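Local coordinates for erythrocyte membrane protein 1 (PDB 6S8T), which binds the host receptor ICAM-1 through this DBLbeta domain, one piece of a much longer PfEMP1 adhesin involved in cytoadhesion of Plasmodium falciparum-infected erythrocytes, at residues Thr454-Asp457 with Pro458-Tyr462. Sequence-based numbering, arbitrary orientation.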
loop_
_atom_site.group_PDB
_atom_site.type_symbol
_atom_site.label_atom_id
_atom_site.label_comp_id
_atom_site.label_asym_id
_atom_site.label_seq_id
_atom_site.Cartn_x
_atom_site.Cartn_y
_atom_site.Cartn_z
ATOM N N THR A 454 17.131 -11.570 9.763
ATOM C CA THR A 454 15.706 -11.741 10.046
ATOM C C THR A 454 15.223 -13.149 9.724
ATOM O O THR A 454 14.329 -13.666 10.404
ATOM C CB THR A 454 14.871 -10.720 9.268
ATOM O OG1 THR A 454 15.169 -10.812 7.869
ATOM C CG2 THR A 454 15.151 -9.307 9.751
ATOM N N PHE A 455 15.794 -13.785 8.700
ATOM C CA PHE A 455 15.377 -15.114 8.273
ATOM C C PHE A 455 16.357 -16.197 8.713
ATOM O O PHE A 455 16.520 -17.207 8.020
ATOM C CB PHE A 455 15.186 -15.142 6.757
ATOM C CG PHE A 455 14.364 -13.997 6.231
ATOM C CD1 PHE A 455 12.992 -13.964 6.422
ATOM C CD2 PHE A 455 14.964 -12.953 5.547
ATOM C CE1 PHE A 455 12.235 -12.908 5.942
ATOM C CE2 PHE A 455 14.211 -11.896 5.064
ATOM C CZ PHE A 455 12.846 -11.874 5.262
ATOM N N LYS A 456 17.009 -16.008 9.858
ATOM C CA LYS A 456 17.961 -16.981 10.382
ATOM C C LYS A 456 17.189 -18.168 10.946
ATOM O O LYS A 456 16.502 -18.043 11.965
ATOM C CB LYS A 456 18.842 -16.333 11.446
ATOM C CG LYS A 456 20.096 -17.113 11.790
ATOM C CD LYS A 456 20.972 -17.311 10.566
ATOM C CE LYS A 456 22.441 -17.336 10.951
ATOM N NZ LYS A 456 22.699 -18.293 12.056
ATOM N N ASP A 457 17.297 -19.322 10.283
ATOM C CA ASP A 457 16.534 -20.494 10.707
ATOM C C ASP A 457 16.933 -20.986 12.094
ATOM O O ASP A 457 16.033 -21.288 12.896
ATOM C CB ASP A 457 16.655 -21.602 9.654
ATOM C CG ASP A 457 16.314 -21.122 8.258
ATOM O OD1 ASP A 457 15.411 -20.269 8.123
ATOM O OD2 ASP A 457 16.951 -21.596 7.294
ATOM N N PRO A 458 18.213 -21.107 12.444
ATOM C CA PRO A 458 18.564 -21.361 13.842
ATOM C C PRO A 458 18.771 -20.057 14.590
ATOM O O PRO A 458 19.756 -19.341 14.351
ATOM C CB PRO A 458 19.867 -22.165 13.737
ATOM C CG PRO A 458 20.502 -21.666 12.490
ATOM C CD PRO A 458 19.392 -21.232 11.561
ATOM N N PRO A 459 17.860 -19.702 15.491
ATOM C CA PRO A 459 18.006 -18.452 16.246
ATOM C C PRO A 459 19.249 -18.493 17.116
ATOM O O PRO A 459 19.437 -19.436 17.899
ATOM C CB PRO A 459 16.728 -18.396 17.097
ATOM C CG PRO A 459 15.773 -19.330 16.422
ATOM C CD PRO A 459 16.625 -20.416 15.848
ATOM N N PRO A 460 20.125 -17.492 17.000
ATOM C CA PRO A 460 21.382 -17.527 17.767
ATOM C C PRO A 460 21.176 -17.583 19.271
ATOM O O PRO A 460 22.005 -18.168 19.980
ATOM C CB PRO A 460 22.087 -16.230 17.340
ATOM C CG PRO A 460 21.479 -15.884 16.017
ATOM C CD PRO A 460 20.050 -16.321 16.111
ATOM N N LYS A 461 20.091 -16.998 19.779
ATOM C CA LYS A 461 19.822 -17.022 21.210
ATOM C C LYS A 461 19.169 -18.322 21.664
ATOM O O LYS A 461 19.213 -18.637 22.858
ATOM C CB LYS A 461 18.929 -15.839 21.596
ATOM C CG LYS A 461 19.427 -14.483 21.112
ATOM C CD LYS A 461 20.545 -13.936 21.990
ATOM C CE LYS A 461 20.929 -12.523 21.569
ATOM N NZ LYS A 461 21.901 -11.893 22.506
ATOM N N TYR A 462 18.570 -19.084 20.742
ATOM C CA TYR A 462 17.853 -20.304 21.095
ATOM C C TYR A 462 18.354 -21.518 20.320
ATOM O O TYR A 462 17.640 -22.521 20.224
ATOM C CB TYR A 462 16.348 -20.127 20.877
ATOM C CG TYR A 462 15.716 -19.159 21.849
ATOM C CD1 TYR A 462 15.224 -19.597 23.072
ATOM C CD2 TYR A 462 15.623 -17.806 21.551
ATOM C CE1 TYR A 462 14.652 -18.717 23.967
ATOM C CE2 TYR A 462 15.053 -16.917 22.441
ATOM C CZ TYR A 462 14.569 -17.378 23.646
ATOM O OH TYR A 462 14.001 -16.499 24.535
#
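K456 lays its aliphatic arm obliquely across P458 where the C-terminal tail of this DBLbeta domain enters a run of three prolines, P458 to P460, that ends in a type I beta turn. The lysine's CG stands anti to its own backbone N (chi1 -164°), and the chain bends at chi2 (59°) and again further out, which brings it across the proline. CG settles 3.4 Å from the carbonyl O of P458, while the far end curls round until NZ is 4.0 Å from CG of the same proline. NZ remains 3.9 Å from P458 O, so the ammonium group is near the carbonyl but does not grip it; the touch is mostly van der Waals. P460 joins from further on, its CD 4.4 Å from K456 CG.

The side chain of D457 leaves the proline side and touches E355 on helix 335-372. F455, just before the lysine, packs between the helices, its ring meeting those of F305 and W358, and Y462 touches M317 of helix 293-319.

P458 and P459 run in a roughly polyproline II course, and their ring nitrogens carry no hydrogen to donate. The chain turns at P460 and K461, whose backbone angles suit the middle of the turn, closed by Y462 N donating to P459 O at 3.0 Å. One step back, the P459 ring edges up to the peptide that joins D457 to P458: its CD lies 3.1 Å from the carbonyl O of D457.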